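Local coordinates for protein succinate dehydrogenase subunit A (Mycolicibacterium smegmatis, PDB 7D6V) that probably oxidises succinate as the flavoprotein subunit of a mycobacterial respiratory succinate dehydrogenase, binding FAD and passing electrons toward the iron-sulfur subunit and quinone, at residues A[17-22]-A[409-414]; A[23-28]-A[142-147]; A[35-40]-A[198-203]. One frame throughout, in Å; residues are numbered along the deposited sequence.

Contact 1 of 3, residues A[17-22]-A[409-414]. With FAD (flavin-adenine dinucleotide), chain D.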
loop_
_atom_site.group_PDB
_atom_site.type_symbol
_atom_site.label_atom_id
_atom_site.label_comp_id
_atom_site.label_asym_id
_atom_site.label_seq_id
_atom_site.Cartn_x
_atom_site.Cartn_y
_atom_site.Cartn_z
ATOM N N GLY A 17 11.623 2.808 9.076
ATOM C CA GLY A 17 10.579 1.823 9.239
ATOM C C GLY A 17 9.893 2.120 10.550
ATOM O O GLY A 17 9.985 3.247 11.041
ATOM N N GLY A 18 9.228 1.133 11.145
ATOM C CA GLY A 18 8.620 1.369 12.442
ATOM C C GLY A 18 9.646 1.766 13.488
ATOM O O GLY A 18 9.493 2.783 14.172
ATOM N N ALA A 19 10.729 0.993 13.586
ATOM C CA ALA A 19 11.744 1.253 14.601
ATOM C C ALA A 19 12.417 2.598 14.372
ATOM O O ALA A 19 12.551 3.406 15.300
ATOM C CB ALA A 19 12.773 0.125 14.605
ATOM N N GLY A 20 12.824 2.865 13.131
ATOM C CA GLY A 20 13.523 4.104 12.844
ATOM C C GLY A 20 12.658 5.329 13.057
ATOM O O GLY A 20 13.101 6.314 13.651
ATOM N N LEU A 21 11.412 5.287 12.586
ATOM C CA LEU A 21 10.538 6.444 12.747
ATOM C C LEU A 21 10.176 6.673 14.209
ATOM O O LEU A 21 10.118 7.823 14.663
ATOM C CB LEU A 21 9.289 6.279 11.886
ATOM C CG LEU A 21 9.566 6.338 10.382
ATOM C CD1 LEU A 21 8.283 6.386 9.582
ATOM C CD2 LEU A 21 10.444 7.528 10.053
ATOM N N ARG A 22 9.941 5.599 14.970
ATOM C CA ARG A 22 9.665 5.767 16.392
ATOM C C ARG A 22 10.868 6.361 17.115
ATOM O O ARG A 22 10.715 7.229 17.988
ATOM C CB ARG A 22 9.264 4.426 17.005
ATOM C CG ARG A 22 8.557 4.535 18.342
ATOM C CD ARG A 22 7.452 5.568 18.288
ATOM N NE ARG A 22 6.903 5.862 19.606
ATOM C CZ ARG A 22 7.349 6.821 20.406
ATOM N NH1 ARG A 22 6.784 7.015 21.586
ATOM N NH2 ARG A 22 8.362 7.585 20.031
ATOM N N PHE A 409 23.575 2.629 18.315
ATOM C CA PHE A 409 22.305 2.136 18.825
ATOM C C PHE A 409 21.583 1.390 17.713
ATOM O O PHE A 409 21.779 1.675 16.531
ATOM C CB PHE A 409 21.450 3.292 19.370
ATOM C CG PHE A 409 22.108 4.049 20.493
ATOM C CD1 PHE A 409 21.941 3.655 21.807
ATOM C CD2 PHE A 409 22.908 5.143 20.229
ATOM C CE1 PHE A 409 22.553 4.337 22.832
ATOM C CE2 PHE A 409 23.524 5.826 21.249
ATOM C CZ PHE A 409 23.346 5.424 22.551
ATOM N N ALA A 410 20.757 0.417 18.096
ATOM C CA ALA A 410 20.094 -0.429 17.113
ATOM C C ALA A 410 18.739 -0.880 17.634
ATOM O O ALA A 410 18.549 -1.061 18.838
ATOM C CB ALA A 410 20.948 -1.649 16.755
ATOM N N ALA A 411 17.802 -1.069 16.707
ATOM C CA ALA A 411 16.453 -1.500 17.040
ATOM C C ALA A 411 15.825 -2.148 15.815
ATOM O O ALA A 411 16.229 -1.890 14.681
ATOM C CB ALA A 411 15.595 -0.331 17.531
ATOM N N GLY A 412 14.834 -3.000 16.060
ATOM C CA GLY A 412 14.102 -3.626 14.977
ATOM C C GLY A 412 14.626 -4.987 14.575
ATOM O O GLY A 412 15.132 -5.736 15.414
ATOM N N GLU A 413 14.510 -5.321 13.287
ATOM C CA GLU A 413 14.970 -6.623 12.817
ATOM C C GLU A 413 16.489 -6.727 12.826
ATOM O O GLU A 413 17.030 -7.817 13.037
ATOM C CB GLU A 413 14.433 -6.905 11.415
ATOM C CG GLU A 413 14.607 -8.350 10.986
ATOM C CD GLU A 413 13.829 -8.689 9.737
ATOM O OE1 GLU A 413 12.999 -7.864 9.309
ATOM O OE2 GLU A 413 14.044 -9.785 9.183
ATOM N N CYS A 414 17.192 -5.618 12.597
ATOM C CA CYS A 414 18.648 -5.639 12.661
ATOM C C CYS A 414 19.163 -5.864 14.073
ATOM O O CYS A 414 20.346 -6.174 14.241
ATOM C CB CYS A 414 19.223 -4.338 12.098
ATOM S SG CYS A 414 19.047 -2.907 13.177
HETATM P PA FAD D . 12.142 -1.865 7.843
HETATM O O1A FAD D . 11.074 -0.861 8.073
HETATM O O2A FAD D . 11.816 -3.123 7.135
HETATM O O5B FAD D . 13.277 -1.147 6.980
HETATM C C5B FAD D . 14.475 -0.628 7.529
HETATM C C4B FAD D . 14.797 0.712 6.889
HETATM O O4B FAD D . 16.205 0.906 6.829
HETATM C C3B FAD D . 14.311 0.854 5.467
HETATM O O3B FAD D . 13.746 2.150 5.344
HETATM C C2B FAD D . 15.563 0.805 4.631
HETATM O O2B FAD D . 15.453 1.557 3.429
HETATM C C1B FAD D . 16.570 1.419 5.558
HETATM N N9A FAD D . 17.939 1.014 5.203
HETATM C C8A FAD D . 18.405 -0.232 5.125
HETATM N N7A FAD D . 19.704 -0.234 4.779
HETATM C C5A FAD D . 20.084 1.038 4.627
HETATM C C6A FAD D . 21.319 1.751 4.270
HETATM N N6A FAD D . 22.453 1.089 3.993
HETATM N N1A FAD D . 21.280 3.087 4.227
HETATM C C2A FAD D . 20.170 3.777 4.503
HETATM N N3A FAD D . 19.018 3.197 4.832
HETATM C C4A FAD D . 18.915 1.857 4.911
HETATM N N1 FAD D . 5.877 -9.070 11.456
HETATM C C2 FAD D . 4.757 -9.172 12.199
HETATM O O2 FAD D . 4.841 -8.993 13.418
HETATM N N3 FAD D . 3.560 -9.457 11.686
HETATM C C4 FAD D . 3.388 -9.669 10.388
HETATM O O4 FAD D . 2.267 -9.931 9.934
HETATM C C4X FAD D . 4.555 -9.582 9.496
HETATM N N5 FAD D . 4.449 -9.783 8.173
HETATM C C5X FAD D . 5.533 -9.691 7.388
HETATM C C6 FAD D . 5.406 -9.899 6.024
HETATM C C7 FAD D . 6.516 -9.811 5.207
HETATM C C7M FAD D . 6.392 -10.036 3.730
HETATM C C8 FAD D . 7.836 -9.495 5.790
HETATM C C8M FAD D . 9.042 -9.399 4.903
HETATM C C9 FAD D . 7.970 -9.284 7.149
HETATM C C9A FAD D . 6.861 -9.373 7.965
HETATM N N10 FAD D . 6.994 -9.163 9.340
HETATM C C10 FAD D . 5.845 -9.260 10.128
HETATM C "C1'" FAD D . 8.285 -8.834 9.932
HETATM C "C2'" FAD D . 8.331 -7.344 10.252
HETATM O "O2'" FAD D . 7.635 -6.606 9.251
HETATM C "C3'" FAD D . 9.748 -6.803 10.293
HETATM O "O3'" FAD D . 10.435 -7.414 11.376
HETATM C "C4'" FAD D . 9.740 -5.298 10.508
HETATM O "O4'" FAD D . 9.066 -4.664 9.431
HETATM C "C5'" FAD D . 11.138 -4.717 10.594
HETATM O "O5'" FAD D . 11.012 -3.304 10.582
HETATM P P FAD D . 12.262 -2.321 10.691
HETATM O O1P FAD D . 11.731 -0.977 11.040
HETATM O O2P FAD D . 13.297 -2.928 11.569
HETATM O O3P FAD D . 12.878 -2.278 9.205
#
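A411 runs almost fully extended and G412 then swings to a positive phi of 94°, and these backbone angles lay the loop against A19 at the start of helix 18-30. This is the pyrophosphate-binding corner of a Rossmann-type FAD domain: G17 occupies the N-cap position, and G17 and G20 fit the GxGxxG pattern of such folds. The direct touch between the segments is small and apolar. The A19 methyl, CB, meets A411 CB at 4.1 Å and lies 4.0 Å from G412 CA, where no side chain intervenes. L432 of helix 427-448 also packs on A19.

The FAD pyrophosphate fits into the same corner. G17 brings its CA against FAD O1A, and the helix opens toward the phosphates, so its N-terminal end probably helps to balance their negative charge. Past G412, E413 sets CG anti to its backbone N (chi1 -167°) and keeps an extended chain, which takes the carboxylate along the ribityl part of FAD; OE1 accepts a weak hydrogen bond from FAD O3' at 3.3 Å, while OE2 takes a weak one from V390 N. Two oxygens of one phosphate are thus shared between the segments: O1P accepts a weak bond from A19 N at 3.4 Å, and O2P a nearly straight one (167°) from E413 N at 3.2 Å.

Contact 2 of 3, residues A[23-28]-A[142-147]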
loop_
_atom_site.group_PDB
_atom_site.type_symbol
_atom_site.label_atom_id
_atom_site.label_comp_id
_atom_site.label_asym_id
_atom_site.label_seq_id
_atom_site.Cartn_x
_atom_site.Cartn_y
_atom_site.Cartn_z
ATOM N N ALA A 23 12.076 5.920 16.752
ATOM C CA ALA A 23 13.284 6.488 17.340
ATOM C C ALA A 23 13.425 7.965 17.002
ATOM O O ALA A 23 13.836 8.766 17.847
ATOM C CB ALA A 23 14.513 5.715 16.866
ATOM N N VAL A 24 13.106 8.340 15.763
ATOM C CA VAL A 24 13.188 9.743 15.361
ATOM C C VAL A 24 12.221 10.587 16.178
ATOM O O VAL A 24 12.570 11.672 16.664
ATOM C CB VAL A 24 12.923 9.884 13.854
ATOM C CG1 VAL A 24 12.846 11.347 13.468
ATOM C CG2 VAL A 24 14.004 9.183 13.076
ATOM N N ILE A 25 10.989 10.104 16.339
ATOM C CA ILE A 25 9.998 10.839 17.121
ATOM C C ILE A 25 10.475 11.012 18.557
ATOM O O ILE A 25 10.397 12.107 19.129
ATOM C CB ILE A 25 8.632 10.132 17.057
ATOM C CG1 ILE A 25 8.100 10.139 15.627
ATOM C CG2 ILE A 25 7.642 10.796 17.992
ATOM C CD1 ILE A 25 6.977 9.172 15.389
ATOM N N GLU A 26 11.004 9.942 19.154
ATOM C CA GLU A 26 11.462 10.024 20.538
ATOM C C GLU A 26 12.636 10.988 20.686
ATOM O O GLU A 26 12.674 11.797 21.626
ATOM C CB GLU A 26 11.842 8.633 21.041
ATOM C CG GLU A 26 12.411 8.608 22.443
ATOM C CD GLU A 26 11.368 8.863 23.509
ATOM O OE1 GLU A 26 10.166 8.908 23.176
ATOM O OE2 GLU A 26 11.751 9.018 24.685
ATOM N N ALA A 27 13.601 10.919 19.767
ATOM C CA ALA A 27 14.766 11.792 19.846
ATOM C C ALA A 27 14.374 13.252 19.673
ATOM O O ALA A 27 14.935 14.134 20.333
ATOM C CB ALA A 27 15.800 11.383 18.799
ATOM N N ARG A 28 13.419 13.533 18.783
ATOM C CA ARG A 28 12.932 14.902 18.652
ATOM C C ARG A 28 12.215 15.353 19.917
ATOM O O ARG A 28 12.339 16.513 20.325
ATOM C CB ARG A 28 12.009 15.030 17.443
ATOM C CG ARG A 28 11.732 16.470 17.034
ATOM C CD ARG A 28 10.402 16.947 17.582
ATOM N NE ARG A 28 9.975 18.217 17.006
ATOM C CZ ARG A 28 8.950 18.928 17.463
ATOM N NH1 ARG A 28 8.258 18.493 18.506
ATOM N NH2 ARG A 28 8.618 20.072 16.882
ATOM N N ARG A 142 2.377 4.550 7.934
ATOM C CA ARG A 142 1.704 5.790 7.563
ATOM C C ARG A 142 1.546 6.701 8.767
ATOM O O ARG A 142 1.794 7.908 8.679
ATOM C CB ARG A 142 0.330 5.490 6.970
ATOM C CG ARG A 142 0.306 5.261 5.484
ATOM C CD ARG A 142 0.679 6.484 4.672
ATOM N NE ARG A 142 0.929 6.075 3.296
ATOM C CZ ARG A 142 2.065 5.526 2.884
ATOM N NH1 ARG A 142 3.060 5.346 3.736
ATOM N NH2 ARG A 142 2.210 5.165 1.622
ATOM N N THR A 143 1.126 6.137 9.901
ATOM C CA THR A 143 0.929 6.938 11.100
ATOM C C THR A 143 2.236 7.569 11.556
ATOM O O THR A 143 2.274 8.755 11.898
ATOM C CB THR A 143 0.332 6.070 12.204
ATOM O OG1 THR A 143 -0.768 5.323 11.674
ATOM C CG2 THR A 143 -0.169 6.923 13.334
ATOM N N LEU A 144 3.322 6.795 11.549
ATOM C CA LEU A 144 4.608 7.342 11.975
ATOM C C LEU A 144 5.097 8.435 11.029
ATOM O O LEU A 144 5.582 9.482 11.479
ATOM C CB LEU A 144 5.635 6.220 12.089
ATOM C CG LEU A 144 5.381 5.229 13.224
ATOM C CD1 LEU A 144 6.334 4.060 13.127
ATOM C CD2 LEU A 144 5.507 5.910 14.571
ATOM N N GLN A 145 4.972 8.217 9.718
ATOM C CA GLN A 145 5.410 9.221 8.752
ATOM C C GLN A 145 4.600 10.509 8.878
ATOM O O GLN A 145 5.158 11.616 8.836
ATOM C CB GLN A 145 5.308 8.637 7.344
ATOM C CG GLN A 145 5.237 9.644 6.222
ATOM C CD GLN A 145 4.816 9.006 4.919
ATOM O OE1 GLN A 145 4.386 7.856 4.892
ATOM N NE2 GLN A 145 4.940 9.746 3.828
ATOM N N GLN A 146 3.284 10.387 9.056
ATOM C CA GLN A 146 2.455 11.573 9.213
ATOM C C GLN A 146 2.717 12.271 10.540
ATOM O O GLN A 146 2.595 13.497 10.627
ATOM C CB GLN A 146 0.984 11.195 9.071
ATOM C CG GLN A 146 0.600 10.847 7.648
ATOM C CD GLN A 146 -0.686 10.063 7.562
ATOM O OE1 GLN A 146 -1.247 9.658 8.576
ATOM N NE2 GLN A 146 -1.157 9.839 6.346
ATOM N N LYS A 147 3.095 11.521 11.577
ATOM C CA LYS A 147 3.502 12.148 12.830
ATOM C C LYS A 147 4.791 12.942 12.651
ATOM O O LYS A 147 4.940 14.032 13.216
ATOM C CB LYS A 147 3.657 11.083 13.914
ATOM C CG LYS A 147 4.165 11.605 15.240
ATOM C CD LYS A 147 3.209 12.611 15.840
ATOM C CE LYS A 147 3.698 13.074 17.196
ATOM N NZ LYS A 147 2.884 14.193 17.727
#
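I25 puts the end of its side chain between L144 and K147, two residues one turn apart on helix 136-159. Its CD1 is the atom that does the work, 3.7 Å from L144 CD2 and equally 3.7 Å from K147 CG. I25 keeps CG1 opposite its carbonyl carbon (chi1 -64°) and extends onward to CD1, so the chain reaches straight out from helix 18-30 to bridge backbones whose nearest CA atoms, those of I25 and K147, are 7.9 Å apart. The I25 and L144 side chains meet at about a right angle, methyl against methyl, and I148 also packs on I25 on this tight side, where only carbon meets carbon.

K147 marks the looser side. It lends only the upper, aliphatic part of its chain, then bends at chi2 (62°) and carries the ammonium away from the isoleucine, in a partly exposed position. R28 lies on this side too, its NH1 6.9 Å from K147 NZ; the two like charges do not touch. R28 NH2 is held in a salt bridge with D155, while Q145 and Q146 hydrogen-bond to E147 and R143 of the neighbouring iron-sulfur subunit.

Helix 18-30, which sets V24 on V34 and V36, is the crossover helix of the beta-alpha-beta unit 11-14/18-30/34-37; helix 136-159 packs beside it and leads on to strand 166-169 of the same parallel sheet, as expected of a Rossmann-type FAD-binding domain.

Contact 3 of 3, residues A[35-40]-A[198-203]. With FAD (flavin-adenine dinucleotide), chain D.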
loop_
_atom_site.group_PDB
_atom_site.type_symbol
_atom_site.label_atom_id
_atom_site.label_comp_id
_atom_site.label_asym_id
_atom_site.label_seq_id
_atom_site.Cartn_x
_atom_site.Cartn_y
_atom_site.Cartn_z
ATOM N N ALA A 35 18.623 13.459 11.797
ATOM C CA ALA A 35 18.652 13.201 10.366
ATOM C C ALA A 35 18.115 11.802 10.113
ATOM O O ALA A 35 18.517 10.849 10.786
ATOM C CB ALA A 35 20.069 13.340 9.810
ATOM N N VAL A 36 17.203 11.680 9.156
ATOM C CA VAL A 36 16.580 10.407 8.815
ATOM C C VAL A 36 17.089 10.020 7.437
ATOM O O VAL A 36 16.820 10.716 6.451
ATOM C CB VAL A 36 15.050 10.501 8.823
ATOM C CG1 VAL A 36 14.431 9.189 8.376
ATOM C CG2 VAL A 36 14.542 10.929 10.170
ATOM N N VAL A 37 17.812 8.909 7.355
ATOM C CA VAL A 37 18.390 8.432 6.106
ATOM C C VAL A 37 17.672 7.152 5.710
ATOM O O VAL A 37 17.577 6.215 6.510
ATOM C CB VAL A 37 19.905 8.206 6.236
ATOM C CG1 VAL A 37 20.481 7.718 4.921
ATOM C CG2 VAL A 37 20.585 9.487 6.676
ATOM N N THR A 38 17.163 7.117 4.483
ATOM C CA THR A 38 16.381 5.994 3.993
ATOM C C THR A 38 16.899 5.594 2.622
ATOM O O THR A 38 17.173 6.452 1.782
ATOM C CB THR A 38 14.892 6.354 3.901
ATOM O OG1 THR A 38 14.412 6.722 5.197
ATOM C CG2 THR A 38 14.088 5.165 3.419
ATOM N N LYS A 39 17.024 4.289 2.395
ATOM C CA LYS A 39 17.495 3.810 1.104
ATOM C C LYS A 39 16.407 3.886 0.040
ATOM O O LYS A 39 16.714 4.014 -1.149
ATOM C CB LYS A 39 18.009 2.379 1.240
ATOM C CG LYS A 39 19.249 2.082 0.439
ATOM C CD LYS A 39 19.399 0.595 0.221
ATOM C CE LYS A 39 20.134 -0.058 1.363
ATOM N NZ LYS A 39 20.262 -1.523 1.165
ATOM N N SER A 40 15.144 3.823 0.446
ATOM C CA SER A 40 13.991 3.907 -0.433
ATOM C C SER A 40 13.309 5.262 -0.255
ATOM O O SER A 40 13.827 6.160 0.413
ATOM C CB SER A 40 13.038 2.741 -0.158
ATOM O OG SER A 40 12.675 2.686 1.208
ATOM N N VAL A 198 27.733 12.121 0.629
ATOM C CA VAL A 198 27.244 12.892 1.759
ATOM C C VAL A 198 27.833 12.315 3.039
ATOM O O VAL A 198 27.875 11.095 3.231
ATOM C CB VAL A 198 25.699 12.911 1.801
ATOM C CG1 VAL A 198 25.136 11.501 1.842
ATOM C CG2 VAL A 198 25.205 13.725 2.981
ATOM N N LEU A 199 28.319 13.203 3.899
ATOM C CA LEU A 199 28.873 12.848 5.195
ATOM C C LEU A 199 28.044 13.509 6.284
ATOM O O LEU A 199 27.884 14.734 6.291
ATOM C CB LEU A 199 30.336 13.276 5.304
ATOM C CG LEU A 199 30.934 13.230 6.708
ATOM C CD1 LEU A 199 31.059 11.798 7.197
ATOM C CD2 LEU A 199 32.277 13.929 6.733
ATOM N N PHE A 200 27.529 12.700 7.198
ATOM C CA PHE A 200 26.867 13.182 8.397
ATOM C C PHE A 200 27.853 13.140 9.555
ATOM O O PHE A 200 28.743 12.290 9.600
ATOM C CB PHE A 200 25.630 12.342 8.707
ATOM C CG PHE A 200 24.643 12.288 7.576
ATOM C CD1 PHE A 200 23.645 13.236 7.465
ATOM C CD2 PHE A 200 24.723 11.295 6.618
ATOM C CE1 PHE A 200 22.745 13.191 6.424
ATOM C CE2 PHE A 200 23.825 11.246 5.576
ATOM C CZ PHE A 200 22.836 12.194 5.480
ATOM N N GLU A 201 27.705 14.077 10.483
ATOM C CA GLU A 201 28.673 14.281 11.555
ATOM C C GLU A 201 27.988 14.234 12.913
ATOM O O GLU A 201 28.167 15.110 13.761
ATOM C CB GLU A 201 29.423 15.593 11.364
ATOM C CG GLU A 201 30.533 15.520 10.339
ATOM C CD GLU A 201 30.898 16.879 9.780
ATOM O OE1 GLU A 201 30.118 17.413 8.965
ATOM O OE2 GLU A 201 31.964 17.414 10.151
ATOM N N ALA A 202 27.184 13.218 13.128
ATOM C CA ALA A 202 26.515 13.108 14.412
ATOM C C ALA A 202 27.313 12.235 15.374
ATOM O O ALA A 202 27.969 11.278 14.956
ATOM C CB ALA A 202 25.121 12.520 14.235
ATOM N N PRO A 203 27.275 12.545 16.673
ATOM C CA PRO A 203 27.950 11.688 17.659
ATOM C C PRO A 203 27.199 10.411 18.002
ATOM O O PRO A 203 27.764 9.555 18.693
ATOM C CB PRO A 203 28.065 12.599 18.887
ATOM C CG PRO A 203 26.956 13.563 18.743
ATOM C CD PRO A 203 26.762 13.786 17.275
HETATM P PA FAD D . 12.142 -1.865 7.843
HETATM O O1A FAD D . 11.074 -0.861 8.073
HETATM O O2A FAD D . 11.816 -3.123 7.135
HETATM O O5B FAD D . 13.277 -1.147 6.980
HETATM C C5B FAD D . 14.475 -0.628 7.529
HETATM C C4B FAD D . 14.797 0.712 6.889
HETATM O O4B FAD D . 16.205 0.906 6.829
HETATM C C3B FAD D . 14.311 0.854 5.467
HETATM O O3B FAD D . 13.746 2.150 5.344
HETATM C C2B FAD D . 15.563 0.805 4.631
HETATM O O2B FAD D . 15.453 1.557 3.429
HETATM C C1B FAD D . 16.570 1.419 5.558
HETATM N N9A FAD D . 17.939 1.014 5.203
HETATM C C8A FAD D . 18.405 -0.232 5.125
HETATM N N7A FAD D . 19.704 -0.234 4.779
HETATM C C5A FAD D . 20.084 1.038 4.627
HETATM C C6A FAD D . 21.319 1.751 4.270
HETATM N N6A FAD D . 22.453 1.089 3.993
HETATM N N1A FAD D . 21.280 3.087 4.227
HETATM C C2A FAD D . 20.170 3.777 4.503
HETATM N N3A FAD D . 19.018 3.197 4.832
HETATM C C4A FAD D . 18.915 1.857 4.911
HETATM N N1 FAD D . 5.877 -9.070 11.456
HETATM C C2 FAD D . 4.757 -9.172 12.199
HETATM O O2 FAD D . 4.841 -8.993 13.418
HETATM N N3 FAD D . 3.560 -9.457 11.686
HETATM C C4 FAD D . 3.388 -9.669 10.388
HETATM O O4 FAD D . 2.267 -9.931 9.934
HETATM C C4X FAD D . 4.555 -9.582 9.496
HETATM N N5 FAD D . 4.449 -9.783 8.173
HETATM C C5X FAD D . 5.533 -9.691 7.388
HETATM C C6 FAD D . 5.406 -9.899 6.024
HETATM C C7 FAD D . 6.516 -9.811 5.207
HETATM C C7M FAD D . 6.392 -10.036 3.730
HETATM C C8 FAD D . 7.836 -9.495 5.790
HETATM C C8M FAD D . 9.042 -9.399 4.903
HETATM C C9 FAD D . 7.970 -9.284 7.149
HETATM C C9A FAD D . 6.861 -9.373 7.965
HETATM N N10 FAD D . 6.994 -9.163 9.340
HETATM C C10 FAD D . 5.845 -9.260 10.128
HETATM C "C1'" FAD D . 8.285 -8.834 9.932
HETATM C "C2'" FAD D . 8.331 -7.344 10.252
HETATM O "O2'" FAD D . 7.635 -6.606 9.251
HETATM C "C3'" FAD D . 9.748 -6.803 10.293
HETATM O "O3'" FAD D . 10.435 -7.414 11.376
HETATM C "C4'" FAD D . 9.740 -5.298 10.508
HETATM O "O4'" FAD D . 9.066 -4.664 9.431
HETATM C "C5'" FAD D . 11.138 -4.717 10.594
HETATM O "O5'" FAD D . 11.012 -3.304 10.582
HETATM P P FAD D . 12.262 -2.321 10.691
HETATM O O1P FAD D . 11.731 -0.977 11.040
HETATM O O2P FAD D . 13.297 -2.928 11.569
HETATM O O3P FAD D . 12.878 -2.278 9.205
#
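The second strand of the Rossmann-type unit, 34-37, ends at the adenosine site of FAD, and next to it V37 and A35 meet F200 of strand 197-200. V37 CG2 comes to 3.7 Å from F200 CZ, and A35 CB lies 4.3 Å from CD1 on the same ring; both approach obliquely. F200 sets CG anti to its carbonyl carbon (chi1 -56°), which points the ring toward the two aliphatic side chains. V12 of strand 11-14 and F169, which meets F200 edge-to-face, add to the apolar neighbours of the ring.

V37 works in two directions, since its other methyl, CG1, reaches FAD C2A at 4.0 Å. Beyond the strand, K39 N gives a weak hydrogen bond to the ribose oxygen FAD O2B at 3.3 Å. The K39 chain bends at chi3 (-87°) and passes over the face of the adenine, CE 3.4 Å from FAD C5A, before NZ forms a salt bridge with D228. S40 OG hydrogen-bonds to E224, itself an FAD partner. F200 thus joins the mixed sheet (5-7, 197-200, 184-191, 172-179) to the parallel strand whose end holds adenosine in this Rossmann-type FAD domain.

All three contacts belong to one FAD-binding domain and follow its beta-alpha-beta unit along the chain: contacts 1 and 2 use successive turns of helix 18-30, and contact 3 takes the strand that comes next. Contacts 1 and 2 touch where L21 packs on L144, and contacts 2 and 3 where V24 meets V36. The centre of contact 1 is about 10 Å from the centre of the chain, nearer than those of the others; it sets a small apolar touch beside backbone N-H groups bonded to the FAD phosphate. Contact 3 is equally buried but presents aliphatic and aromatic side chains, with a lysine on the adenine. Contact 2, without FAD, joins helix to helix through hydrocarbon and reaches partly exposed ground and the iron-sulfur subunit.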